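Local structure of putative mannose-6-phosphate isomerase YvyI (Bacillus subtilis, 1QWR) at residues T23-R28 / E36-C41; Y122-K127 / G181-E186; R139-L144 / A221-V226. The protein probably catalyses the interconversion of D-mannose 6-phosphate and D-fructose 6-phosphate, as a zinc-dependent type 1 mannose-6-phosphate isomerase with one zinc ion per subunit. All blocks are in the same frame, centred on the assembly; numbering follows the deposited sequence.

Contact 1 (T23-R28 / E36-C41); sequences TALRDR and ESTGEC. With ACT (acetate ion), chain F; FMT (formic acid), chain G.
Arg-26 and Glu-36 form an end-on, two-pronged salt bridge across the outer side of this contact. NH2 of Arg-26 donates to OE1 of Glu-36 at 2.7 Å and NH1 to OE2 at 3.2 Å, both bonds nearly straight and each using a syn lone pair of the carboxylate. The guanidinium and carboxylate planes lie only 12° apart, so the two groups meet edge to edge. Arg-26 sends CG anti to its backbone N (chi1 175°) and bends at chi3, while Glu-36 folds at chi2 to bring its carboxylate back over Thr-23, whose CG2 lies 3.4 Å from Glu-36 OE1. NH1 of Arg-26 also donates to an acetate, probably from the crystallisation liquor. The hydroxyl of Thr-23 turns to the helix instead, donating from OG1 to OD2 of Asp-27 at 2.8 Å.

Beneath the ion pair the contact is apolar. Leu-25 CD1 meets CG2 of Thr-38 at 3.8 Å, the two side chains crossing at about a right angle, and CD2 of Leu-25 packs 4.1 Å from CB of Cys-41. A water bridges Leu-25 N and Thr-38 O. Helix 24-29 thus lies against strand 38-44, which is paired with strands 9-17 and 85-92: Leu-25 and Cys-41 both reach Leu-89 of strand 85-92, and Cys-41 and Thr-38 also touch Phe-15 of strand 9-17.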
ATOM      1  N   THR A  23       7.154   1.373  16.673  1.00 19.55           N
ATOM      2  CA  THR A  23       8.371   0.594  16.427  1.00 18.98           C
ATOM      3  C   THR A  23       8.041  -0.797  15.884  1.00 17.58           C
ATOM      4  O   THR A  23       8.933  -1.625  15.751  1.00 19.16           O
ATOM      5  CB  THR A  23       9.229   0.399  17.744  1.00 18.66           C
ATOM      6  OG1 THR A  23       8.456  -0.307  18.718  1.00 19.65           O
ATOM      7  CG2 THR A  23       9.654   1.737  18.338  1.00 19.95           C
ATOM      8  N   ALA A  24       6.777  -1.060  15.560  1.00 17.79           N
ATOM      9  CA  ALA A  24       6.402  -2.385  15.062  1.00 17.16           C
ATOM     10  C   ALA A  24       7.193  -2.827  13.827  1.00 17.81           C
ATOM     11  O   ALA A  24       7.400  -4.026  13.616  1.00 16.74           O
ATOM     12  CB  ALA A  24       4.891  -2.444  14.773  1.00 17.76           C
ATOM     13  N   LEU A  25       7.638  -1.874  13.013  1.00 16.83           N
ATOM     14  CA  LEU A  25       8.396  -2.238  11.808  1.00 17.42           C
ATOM     15  C   LEU A  25       9.731  -2.852  12.211  1.00 18.93           C
ATOM     16  O   LEU A  25      10.275  -3.717  11.518  1.00 17.26           O
ATOM     17  CB  LEU A  25       8.605  -1.006  10.913  1.00 16.42           C
ATOM     18  CG  LEU A  25       7.301  -0.573  10.230  1.00 16.56           C
ATOM     19  CD1 LEU A  25       7.420   0.833   9.636  1.00 18.72           C
ATOM     20  CD2 LEU A  25       6.991  -1.593   9.110  1.00 18.52           C
ATOM     21  N   ARG A  26      10.270  -2.406  13.339  1.00 20.56           N
ATOM     22  CA  ARG A  26      11.514  -2.989  13.803  1.00 19.43           C
ATOM     23  C   ARG A  26      11.197  -4.271  14.574  1.00 20.03           C
ATOM     24  O   ARG A  26      11.808  -5.312  14.343  1.00 19.40           O
ATOM     25  CB  ARG A  26      12.276  -2.028  14.726  1.00 21.86           C
ATOM     26  CG  ARG A  26      13.520  -2.697  15.318  1.00 23.52           C
ATOM     27  CD  ARG A  26      14.328  -1.764  16.188  1.00 26.91           C
ATOM     28  NE  ARG A  26      13.590  -1.305  17.354  1.00 26.89           N
ATOM     29  CZ  ARG A  26      13.474  -0.025  17.683  1.00 27.40           C
ATOM     30  NH1 ARG A  26      14.044   0.904  16.928  1.00 28.66           N
ATOM     31  NH2 ARG A  26      12.806   0.327  18.776  1.00 28.48           N
ATOM     32  N   ASP A  27      10.217  -4.203  15.474  1.00 20.53           N
ATOM     33  CA  ASP A  27       9.873  -5.370  16.312  1.00 20.35           C
ATOM     34  C   ASP A  27       9.352  -6.604  15.558  1.00 19.89           C
ATOM     35  O   ASP A  27       9.655  -7.745  15.923  1.00 19.69           O
ATOM     36  CB  ASP A  27       8.828  -4.980  17.388  1.00 20.04           C
ATOM     37  CG  ASP A  27       9.304  -3.847  18.306  1.00 23.58           C
ATOM     38  OD1 ASP A  27      10.520  -3.737  18.562  1.00 24.87           O
ATOM     39  OD2 ASP A  27       8.448  -3.070  18.787  1.00 28.29           O
ATOM     40  N   ARG A  28       8.583  -6.385  14.500  1.00 18.03           N
ATOM     41  CA  ARG A  28       8.009  -7.500  13.764  1.00 19.16           C
ATOM     42  C   ARG A  28       8.683  -7.842  12.441  1.00 19.21           C
ATOM     43  O   ARG A  28       8.556  -8.972  11.966  1.00 17.02           O
ATOM     44  CB  ARG A  28       6.519  -7.228  13.551  1.00 20.54           C
ATOM     45  CG  ARG A  28       5.853  -6.821  14.849  1.00 24.52           C
ATOM     46  CD  ARG A  28       4.359  -6.671  14.733  1.00 27.16           C
ATOM     47  NE  ARG A  28       3.711  -7.922  14.355  1.00 31.59           N
ATOM     48  CZ  ARG A  28       2.414  -8.156  14.510  1.00 30.47           C
ATOM     49  NH1 ARG A  28       1.636  -7.222  15.040  1.00 33.58           N
ATOM     50  NH2 ARG A  28       1.899  -9.315  14.131  1.00 31.17           N
ATOM     51  N   GLU A  36      11.510   6.212  16.945  1.00 27.22           N
ATOM     52  CA  GLU A  36      10.640   5.304  17.682  1.00 26.24           C
ATOM     53  C   GLU A  36       9.176   5.599  17.333  1.00 25.03           C
ATOM     54  O   GLU A  36       8.258   5.021  17.920  1.00 25.65           O
ATOM     55  CB  GLU A  36      10.888   5.427  19.189  1.00 27.61           C
ATOM     56  CG  GLU A  36      12.354   5.234  19.547  1.00 30.96           C
ATOM     57  CD  GLU A  36      12.898   3.879  19.117  1.00 33.33           C
ATOM     58  OE1 GLU A  36      12.555   2.869  19.761  1.00 34.27           O
ATOM     59  OE2 GLU A  36      13.666   3.819  18.127  1.00 36.35           O
ATOM     60  N   SER A  37       8.973   6.505  16.375  1.00 23.23           N
ATOM     61  CA  SER A  37       7.632   6.841  15.884  1.00 24.02           C
ATOM     62  C   SER A  37       7.677   6.718  14.368  1.00 22.94           C
ATOM     63  O   SER A  37       7.517   7.698  13.661  1.00 21.65           O
ATOM     64  CB  SER A  37       7.232   8.279  16.249  1.00 27.03           C
ATOM     65  OG  SER A  37       6.834   8.364  17.602  1.00 34.58           O
ATOM     66  N   THR A  38       7.928   5.508  13.871  1.00 21.87           N
ATOM     67  CA  THR A  38       8.002   5.293  12.425  1.00 20.41           C
ATOM     68  C   THR A  38       6.666   4.695  11.977  1.00 18.83           C
ATOM     69  O   THR A  38       6.308   3.591  12.370  1.00 18.57           O
ATOM     70  CB  THR A  38       9.182   4.340  12.084  1.00 20.52           C
ATOM     71  OG1 THR A  38      10.419   4.968  12.481  1.00 21.52           O
ATOM     72  CG2 THR A  38       9.231   4.032  10.574  1.00 19.05           C
ATOM     73  N   GLY A  39       5.923   5.440  11.163  1.00 19.24           N
ATOM     74  CA  GLY A  39       4.636   4.952  10.718  1.00 16.93           C
ATOM     75  C   GLY A  39       4.626   4.253   9.377  1.00 16.79           C
ATOM     76  O   GLY A  39       3.800   3.364   9.156  1.00 16.65           O
ATOM     77  N   GLU A  40       5.535   4.619   8.481  1.00 15.79           N
ATOM     78  CA  GLU A  40       5.490   3.998   7.155  1.00 17.35           C
ATOM     79  C   GLU A  40       6.802   3.447   6.621  1.00 16.55           C
ATOM     80  O   GLU A  40       7.870   4.021   6.823  1.00 18.03           O
ATOM     81  CB  GLU A  40       4.944   4.999   6.117  1.00 15.41           C
ATOM     82  CG  GLU A  40       3.692   5.793   6.560  1.00 17.30           C
ATOM     83  CD  GLU A  40       3.022   6.591   5.425  1.00 21.73           C
ATOM     84  OE1 GLU A  40       3.671   6.863   4.390  1.00 19.77           O
ATOM     85  OE2 GLU A  40       1.830   6.965   5.583  1.00 22.52           O
ATOM     86  N   CYS A  41       6.692   2.302   5.959  1.00 14.94           N
ATOM     87  CA  CYS A  41       7.809   1.705   5.260  1.00 14.52           C
ATOM     88  C   CYS A  41       7.369   1.776   3.785  1.00 16.46           C
ATOM     89  O   CYS A  41       6.396   1.124   3.411  1.00 14.22           O
ATOM     90  CB  CYS A  41       7.991   0.237   5.633  1.00 14.56           C
ATOM     91  SG  CYS A  41       9.211  -0.613   4.577  1.00 20.33           S
TER
HETATM   92  C   ACT F 607      17.483   0.146  15.165  1.00 36.21           C
HETATM   93  O   ACT F 607      18.466  -0.201  14.454  1.00 34.66           O
HETATM   94  OXT ACT F 607      16.467   0.756  14.718  1.00 30.78           O
HETATM   95  CH3 ACT F 607      17.413  -0.418  16.578  1.00 34.87           C
HETATM   96  C   FMT G 606      -0.507  -4.031  15.919  1.00 57.03           C
HETATM   97  O1  FMT G 606      -1.230  -5.081  15.811  1.00 55.51           O
HETATM   98  O2  FMT G 606       0.689  -4.212  15.494  1.00 58.02           O
HETATM   99  O   HOH W   1       7.353   1.033  13.178  1.00 15.98           O

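Contact 2 (Y122-K127 / G181-E186); sequences YIIDCK and GALVLE
Ile-124 and Asp-125 both face Leu-183, making a classic beta bulge in the antiparallel pairing of strands 119-126 and 182-189, part of the cupin-type beta structure of this isomerase. The carbonyl O of Leu-183 takes two N-H groups, from Ile-124 at 2.9 Å and from Asp-125 at 3.3 Å; the second approaches in the carbonyl plane, on a lone pair. Leu-183 N returns a bond to Asp-125 O, and Tyr-122 and Leu-185 form a reciprocal hydrogen-bonded pair before the bulge.

At the bulge the side chain of Ile-124 points toward the partner strand. With CG1 anti to the carbonyl carbon (chi1 -62°), CD1 of Ile-124 reaches CB of Leu-185 at 4.0 Å, while CG2 of Ile-124 lies 4.0 Å from CD2 of Leu-183. An alanine here would keep the backbone bonds but is likely to leave a gap between Leu-183 and Leu-185. On the face opposite Leu-183 and Leu-185, CD1 of Ile-123 meets CG2 of Val-184 at 3.8 Å.

Farther out, Ile-124 and Leu-185 rest on Leu-89 of strand 85-92, and Tyr-122 reaches Ile-276 and Ile-315, with its hydroxyl hydrogen-bonded to Lys-255. Besides its partner Arg-28, the carboxylate of Asp-125 binds Cys-126 N through OD1. At Gly-181 positive phi favours glycine, and a CB would clash with Lys-127 CG; Gly-181 O accepts from Lys-127 N at 2.9 Å.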
ATOM      1  N   TYR A 122      -4.625  -4.411   3.159  1.00 13.55           N
ATOM      2  CA  TYR A 122      -4.706  -5.795   3.582  1.00 15.52           C
ATOM      3  C   TYR A 122      -4.297  -5.702   5.040  1.00 16.63           C
ATOM      4  O   TYR A 122      -3.205  -5.223   5.359  1.00 14.22           O
ATOM      5  CB  TYR A 122      -3.714  -6.716   2.863  1.00 13.63           C
ATOM      6  CG  TYR A 122      -3.675  -8.073   3.510  1.00 14.78           C
ATOM      7  CD1 TYR A 122      -4.747  -8.959   3.359  1.00 18.52           C
ATOM      8  CD2 TYR A 122      -2.607  -8.456   4.346  1.00 14.81           C
ATOM      9  CE1 TYR A 122      -4.765 -10.186   4.028  1.00 17.16           C
ATOM     10  CE2 TYR A 122      -2.618  -9.691   5.020  1.00 14.91           C
ATOM     11  CZ  TYR A 122      -3.707 -10.546   4.858  1.00 16.60           C
ATOM     12  OH  TYR A 122      -3.779 -11.736   5.571  1.00 16.93           O
ATOM     13  N   ILE A 123      -5.174  -6.147   5.936  1.00 16.13           N
ATOM     14  CA  ILE A 123      -4.870  -6.080   7.352  1.00 17.67           C
ATOM     15  C   ILE A 123      -4.028  -7.292   7.766  1.00 16.45           C
ATOM     16  O   ILE A 123      -4.538  -8.416   7.878  1.00 17.44           O
ATOM     17  CB  ILE A 123      -6.160  -6.052   8.192  1.00 18.16           C
ATOM     18  CG1 ILE A 123      -7.088  -4.931   7.690  1.00 18.98           C
ATOM     19  CG2 ILE A 123      -5.810  -5.904   9.685  1.00 17.66           C
ATOM     20  CD1 ILE A 123      -6.476  -3.494   7.764  1.00 17.57           C
ATOM     21  N   ILE A 124      -2.740  -7.069   7.993  1.00 18.02           N
ATOM     22  CA  ILE A 124      -1.868  -8.161   8.382  1.00 17.54           C
ATOM     23  C   ILE A 124      -2.215  -8.580   9.806  1.00 19.71           C
ATOM     24  O   ILE A 124      -2.392  -9.766  10.086  1.00 20.02           O
ATOM     25  CB  ILE A 124      -0.371  -7.752   8.332  1.00 17.32           C
ATOM     26  CG1 ILE A 124       0.029  -7.361   6.898  1.00 17.48           C
ATOM     27  CG2 ILE A 124       0.491  -8.931   8.766  1.00 17.26           C
ATOM     28  CD1 ILE A 124       1.328  -6.536   6.818  1.00 17.15           C
ATOM     29  N   ASP A 125      -2.329  -7.602  10.698  1.00 19.73           N
ATOM     30  CA  ASP A 125      -2.653  -7.890  12.098  1.00 19.60           C
ATOM     31  C   ASP A 125      -3.293  -6.640  12.692  1.00 23.15           C
ATOM     32  O   ASP A 125      -3.168  -5.537  12.154  1.00 20.58           O
ATOM     33  CB  ASP A 125      -1.370  -8.233  12.868  1.00 21.14           C
ATOM     34  CG  ASP A 125      -1.640  -8.962  14.189  1.00 22.73           C
ATOM     35  OD1 ASP A 125      -2.810  -9.226  14.524  1.00 21.65           O
ATOM     36  OD2 ASP A 125      -0.663  -9.275  14.897  1.00 25.41           O
ATOM     37  N   CYS A 126      -3.982  -6.810  13.807  1.00 23.26           N
ATOM     38  CA  CYS A 126      -4.632  -5.679  14.444  1.00 24.98           C
ATOM     39  C   CYS A 126      -5.143  -6.131  15.794  1.00 26.24           C
ATOM     40  O   CYS A 126      -5.286  -7.330  16.041  1.00 25.36           O
ATOM     41  CB  CYS A 126      -5.805  -5.155  13.587  1.00 22.29           C
ATOM     42  SG  CYS A 126      -7.255  -6.235  13.386  1.00 22.99           S
ATOM     43  N   LYS A 127      -5.412  -5.166  16.662  1.00 28.28           N
ATOM     44  CA  LYS A 127      -5.918  -5.485  17.990  1.00 29.90           C
ATOM     45  C   LYS A 127      -7.366  -5.923  17.892  1.00 30.60           C
ATOM     46  O   LYS A 127      -8.068  -5.608  16.917  1.00 27.81           O
ATOM     47  CB  LYS A 127      -5.796  -4.278  18.925  1.00 30.54           C
ATOM     48  CG  LYS A 127      -6.611  -3.065  18.502  1.00 36.52           C
ATOM     49  CD  LYS A 127      -6.545  -1.973  19.560  1.00 40.45           C
ATOM     50  CE  LYS A 127      -7.222  -0.697  19.097  1.00 41.97           C
ATOM     51  NZ  LYS A 127      -7.225   0.331  20.186  1.00 46.41           N
ATOM     52  N   GLY A 181      -3.874   0.611  16.390  1.00 17.89           N
ATOM     53  CA  GLY A 181      -3.753  -0.834  16.545  1.00 21.40           C
ATOM     54  C   GLY A 181      -3.871  -1.708  15.317  1.00 20.78           C
ATOM     55  O   GLY A 181      -4.535  -2.736  15.358  1.00 22.38           O
ATOM     56  N   ALA A 182      -3.212  -1.320  14.233  1.00 20.23           N
ATOM     57  CA  ALA A 182      -3.298  -2.084  12.993  1.00 18.29           C
ATOM     58  C   ALA A 182      -1.953  -2.105  12.298  1.00 17.97           C
ATOM     59  O   ALA A 182      -1.208  -1.135  12.374  1.00 17.15           O
ATOM     60  CB  ALA A 182      -4.344  -1.445  12.053  1.00 18.04           C
ATOM     61  N   LEU A 183      -1.656  -3.221  11.640  1.00 15.39           N
ATOM     62  CA  LEU A 183      -0.419  -3.405  10.880  1.00 15.68           C
ATOM     63  C   LEU A 183      -0.932  -3.699   9.478  1.00 14.41           C
ATOM     64  O   LEU A 183      -1.548  -4.743   9.250  1.00 16.40           O
ATOM     65  CB  LEU A 183       0.353  -4.601  11.418  1.00 15.89           C
ATOM     66  CG  LEU A 183       1.608  -4.936  10.624  1.00 17.50           C
ATOM     67  CD1 LEU A 183       2.609  -3.793  10.726  1.00 18.42           C
ATOM     68  CD2 LEU A 183       2.206  -6.210  11.201  1.00 19.74           C
ATOM     69  N   VAL A 184      -0.656  -2.800   8.535  1.00 13.50           N
ATOM     70  CA  VAL A 184      -1.218  -2.911   7.189  1.00 14.73           C
ATOM     71  C   VAL A 184      -0.263  -2.939   5.999  1.00 15.39           C
ATOM     72  O   VAL A 184       0.760  -2.256   6.019  1.00 16.00           O
ATOM     73  CB  VAL A 184      -2.182  -1.700   6.961  1.00 17.36           C
ATOM     74  CG1 VAL A 184      -2.900  -1.791   5.601  1.00 14.84           C
ATOM     75  CG2 VAL A 184      -3.180  -1.629   8.082  1.00 16.31           C
ATOM     76  N   LEU A 185      -0.613  -3.719   4.974  1.00 15.11           N
ATOM     77  CA  LEU A 185       0.142  -3.723   3.715  1.00 14.51           C
ATOM     78  C   LEU A 185      -0.807  -2.917   2.795  1.00 15.62           C
ATOM     79  O   LEU A 185      -1.895  -3.383   2.416  1.00 13.38           O
ATOM     80  CB  LEU A 185       0.366  -5.143   3.178  1.00 14.01           C
ATOM     81  CG  LEU A 185       1.285  -5.337   1.945  1.00 15.86           C
ATOM     82  CD1 LEU A 185       0.696  -4.644   0.729  1.00 14.93           C
ATOM     83  CD2 LEU A 185       2.662  -4.793   2.233  1.00 17.27           C
ATOM     84  N   GLU A 186      -0.376  -1.699   2.447  1.00 14.00           N
ATOM     85  CA  GLU A 186      -1.147  -0.781   1.632  1.00 16.14           C
ATOM     86  C   GLU A 186      -0.614  -0.702   0.205  1.00 16.47           C
ATOM     87  O   GLU A 186       0.549  -0.365  -0.013  1.00 16.21           O
ATOM     88  CB  GLU A 186      -1.089   0.606   2.270  1.00 15.44           C
ATOM     89  CG  GLU A 186      -2.003   1.663   1.660  1.00 16.98           C
ATOM     90  CD  GLU A 186      -1.823   2.988   2.363  1.00 18.11           C
ATOM     91  OE1 GLU A 186      -0.698   3.522   2.315  1.00 18.18           O
ATOM     92  OE2 GLU A 186      -2.794   3.485   2.986  1.00 21.68           O
TER

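Contact 3 (R139-L144 / A221-V226); sequences RSKTEL and ATVPHV
The N-terminal turn of helix 141-149 packs against the loop that follows helix 214-220, a join made mainly by Val-223, with Lys-141 and Leu-144 on the helix side. Ser-140 is the N-cap residue: its OG accepts from Glu-143 N at 3.2 Å. Val-223 reaches into this turn with both methyls. CG1 of Val-223, anti to the backbone N (chi1 -179°), presses on the helix start, 3.4 Å from C of Ser-140. CG2 of Val-223 touches both CG of Lys-141 (3.8 Å) and CD2 of Leu-144 (3.9 Å). The same CD2 of Leu-144 also touches CB of Ala-221, extending the apolar patch to the residue just after helix 214-220.

Glu-143 turns back to the start of its own segment. Its OE2 accepts from Arg-139 N at 2.9 Å, met from well above the carboxylate plane, while its longer bonds to Arg-139 NE are weak. Next to Val-223, the peptide bond before Pro-224 is cis. Lys-141 passes obliquely across Val-223 to the end of helix 214-220, where its ammonium group also donates to Val-218 O; NZ of Lys-141 approaches Ala-221 O in the carbonyl plane at 2.9 Å.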
ATOM      1  N   ARG A 139     -25.239  13.874   2.815  1.00 26.81           N
ATOM      2  CA  ARG A 139     -25.999  13.699   1.586  1.00 27.24           C
ATOM      3  C   ARG A 139     -25.694  14.753   0.532  1.00 26.35           C
ATOM      4  O   ARG A 139     -26.078  14.610  -0.636  1.00 27.22           O
ATOM      5  CB  ARG A 139     -27.496  13.701   1.921  1.00 31.06           C
ATOM      6  CG  ARG A 139     -27.909  12.581   2.882  1.00 35.98           C
ATOM      7  CD  ARG A 139     -29.365  12.733   3.331  1.00 41.85           C
ATOM      8  NE  ARG A 139     -29.548  13.880   4.219  1.00 44.81           N
ATOM      9  CZ  ARG A 139     -30.731  14.349   4.609  1.00 48.22           C
ATOM     10  NH1 ARG A 139     -31.850  13.774   4.187  1.00 49.41           N
ATOM     11  NH2 ARG A 139     -30.799  15.389   5.432  1.00 49.02           N
ATOM     12  N   SER A 140     -25.011  15.815   0.949  1.00 25.15           N
ATOM     13  CA  SER A 140     -24.641  16.893   0.052  1.00 25.00           C
ATOM     14  C   SER A 140     -23.333  17.504   0.527  1.00 24.54           C
ATOM     15  O   SER A 140     -22.947  17.359   1.694  1.00 24.09           O
ATOM     16  CB  SER A 140     -25.731  17.974   0.020  1.00 24.79           C
ATOM     17  OG  SER A 140     -25.740  18.697   1.233  1.00 26.47           O
ATOM     18  N   LYS A 141     -22.635  18.195  -0.367  1.00 23.47           N
ATOM     19  CA  LYS A 141     -21.384  18.798   0.038  1.00 24.31           C
ATOM     20  C   LYS A 141     -21.575  19.919   1.062  1.00 24.47           C
ATOM     21  O   LYS A 141     -20.692  20.151   1.882  1.00 24.02           O
ATOM     22  CB  LYS A 141     -20.593  19.266  -1.184  1.00 23.78           C
ATOM     23  CG  LYS A 141     -20.139  18.057  -2.021  1.00 25.59           C
ATOM     24  CD  LYS A 141     -18.776  18.247  -2.670  1.00 23.83           C
ATOM     25  CE  LYS A 141     -18.351  16.966  -3.401  1.00 23.89           C
ATOM     26  NZ  LYS A 141     -16.996  17.107  -4.005  1.00 23.22           N
ATOM     27  N   THR A 142     -22.728  20.592   1.049  1.00 23.60           N
ATOM     28  CA  THR A 142     -22.957  21.643   2.046  1.00 24.92           C
ATOM     29  C   THR A 142     -23.084  20.980   3.427  1.00 24.24           C
ATOM     30  O   THR A 142     -22.581  21.496   4.425  1.00 25.59           O
ATOM     31  CB  THR A 142     -24.250  22.455   1.759  1.00 25.07           C
ATOM     32  OG1 THR A 142     -24.142  23.092   0.483  1.00 26.14           O
ATOM     33  CG2 THR A 142     -24.437  23.545   2.807  1.00 27.44           C
ATOM     34  N   GLU A 143     -23.747  19.828   3.463  1.00 25.81           N
ATOM     35  CA  GLU A 143     -23.950  19.058   4.691  1.00 27.73           C
ATOM     36  C   GLU A 143     -22.597  18.537   5.211  1.00 27.19           C
ATOM     37  O   GLU A 143     -22.319  18.581   6.406  1.00 26.47           O
ATOM     38  CB  GLU A 143     -24.894  17.893   4.389  1.00 32.22           C
ATOM     39  CG  GLU A 143     -25.372  17.060   5.575  1.00 38.00           C
ATOM     40  CD  GLU A 143     -26.520  16.134   5.176  1.00 41.67           C
ATOM     41  OE1 GLU A 143     -27.588  16.645   4.767  1.00 48.17           O
ATOM     42  OE2 GLU A 143     -26.374  14.901   5.257  1.00 44.43           O
ATOM     43  N   LEU A 144     -21.763  18.040   4.305  1.00 25.29           N
ATOM     44  CA  LEU A 144     -20.450  17.544   4.690  1.00 26.12           C
ATOM     45  C   LEU A 144     -19.685  18.689   5.357  1.00 26.55           C
ATOM     46  O   LEU A 144     -19.112  18.531   6.451  1.00 27.36           O
ATOM     47  CB  LEU A 144     -19.701  17.050   3.446  1.00 24.88           C
ATOM     48  CG  LEU A 144     -18.265  16.554   3.668  1.00 27.87           C
ATOM     49  CD1 LEU A 144     -18.322  15.272   4.485  1.00 27.03           C
ATOM     50  CD2 LEU A 144     -17.556  16.314   2.315  1.00 26.56           C
ATOM     51  N   ALA A 221     -13.895  14.919  -2.382  1.00 19.69           N
ATOM     52  CA  ALA A 221     -14.739  13.917  -1.761  1.00 20.29           C
ATOM     53  C   ALA A 221     -15.998  13.569  -2.523  1.00 21.64           C
ATOM     54  O   ALA A 221     -16.684  14.436  -3.053  1.00 22.53           O
ATOM     55  CB  ALA A 221     -15.100  14.359  -0.327  1.00 21.08           C
ATOM     56  N   THR A 222     -16.291  12.278  -2.560  1.00 21.17           N
ATOM     57  CA  THR A 222     -17.480  11.771  -3.207  1.00 21.15           C
ATOM     58  C   THR A 222     -18.642  11.929  -2.230  1.00 21.83           C
ATOM     59  O   THR A 222     -18.588  11.420  -1.115  1.00 20.29           O
ATOM     60  CB  THR A 222     -17.329  10.304  -3.502  1.00 21.30           C
ATOM     61  OG1 THR A 222     -16.201  10.135  -4.355  1.00 20.50           O
ATOM     62  CG2 THR A 222     -18.587   9.746  -4.165  1.00 23.96           C
ATOM     63  N   VAL A 223     -19.691  12.617  -2.658  1.00 22.87           N
ATOM     64  CA  VAL A 223     -20.857  12.822  -1.811  1.00 22.81           C
ATOM     65  C   VAL A 223     -22.118  12.605  -2.651  1.00 24.74           C
ATOM     66  O   VAL A 223     -22.253  13.203  -3.710  1.00 24.50           O
ATOM     67  CB  VAL A 223     -20.890  14.261  -1.270  1.00 24.12           C
ATOM     68  CG1 VAL A 223     -22.110  14.450  -0.375  1.00 22.08           C
ATOM     69  CG2 VAL A 223     -19.589  14.569  -0.526  1.00 21.55           C
ATOM     70  N   PRO A 224     -23.040  11.732  -2.202  1.00 25.71           N
ATOM     71  CA  PRO A 224     -22.967  10.953  -0.965  1.00 25.31           C
ATOM     72  C   PRO A 224     -22.007   9.787  -1.118  1.00 25.26           C
ATOM     73  O   PRO A 224     -21.572   9.473  -2.221  1.00 22.15           O
ATOM     74  CB  PRO A 224     -24.394  10.461  -0.784  1.00 27.23           C
ATOM     75  CG  PRO A 224     -24.837  10.234  -2.185  1.00 27.60           C
ATOM     76  CD  PRO A 224     -24.333  11.498  -2.879  1.00 27.65           C
ATOM     77  N   HIS A 225     -21.687   9.151  -0.004  1.00 26.65           N
ATOM     78  CA  HIS A 225     -20.808   7.995  -0.041  1.00 27.99           C
ATOM     79  C   HIS A 225     -21.649   6.779  -0.355  1.00 30.63           C
ATOM     80  O   HIS A 225     -22.737   6.615   0.193  1.00 30.39           O
ATOM     81  CB  HIS A 225     -20.148   7.743   1.316  1.00 25.46           C
ATOM     82  CG  HIS A 225     -19.389   6.454   1.369  1.00 26.72           C
ATOM     83  ND1 HIS A 225     -18.121   6.314   0.843  1.00 26.00           N
ATOM     84  CD2 HIS A 225     -19.745   5.225   1.819  1.00 26.65           C
ATOM     85  CE1 HIS A 225     -17.732   5.056   0.962  1.00 26.34           C
ATOM     86  NE2 HIS A 225     -18.700   4.373   1.549  1.00 26.03           N
ATOM     87  N   VAL A 226     -21.128   5.929  -1.222  1.00 32.07           N
ATOM     88  CA  VAL A 226     -21.788   4.677  -1.568  1.00 35.75           C
ATOM     89  C   VAL A 226     -20.688   3.614  -1.453  1.00 37.13           C
ATOM     90  O   VAL A 226     -19.619   3.768  -2.045  1.00 35.57           O
ATOM     91  CB  VAL A 226     -22.348   4.709  -3.013  1.00 36.79           C
ATOM     92  CG1 VAL A 226     -22.959   3.357  -3.371  1.00 36.47           C
ATOM     93  CG2 VAL A 226     -23.403   5.812  -3.136  1.00 37.55           C
TER

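In the fold
Contacts 1 and 2 are buried and reach the same beta structure, their centres 12 Å apart. They touch directly: Arg-28 NH2 forms a salt bridge with Asp-125 OD2 at 2.7 Å, and the guanidinium carbon of Arg-28 packs on Leu-183 CD2. Contact 1 sets a helix on a strand through an apolar base with an ion pair at its outer side, whereas contact 2 lies between two neighbouring strands and is held mainly by backbone hydrogen bonds, with apolar side chains packed beside them. Contact 3 is partly buried and more peripheral, about 15 Å at nearest atoms from contact 2 and 19 Å from contact 1. It joins a helix start to a loop, with one lysine bond beside methyl packing. Its segments alternate along the chain with those of contact 2.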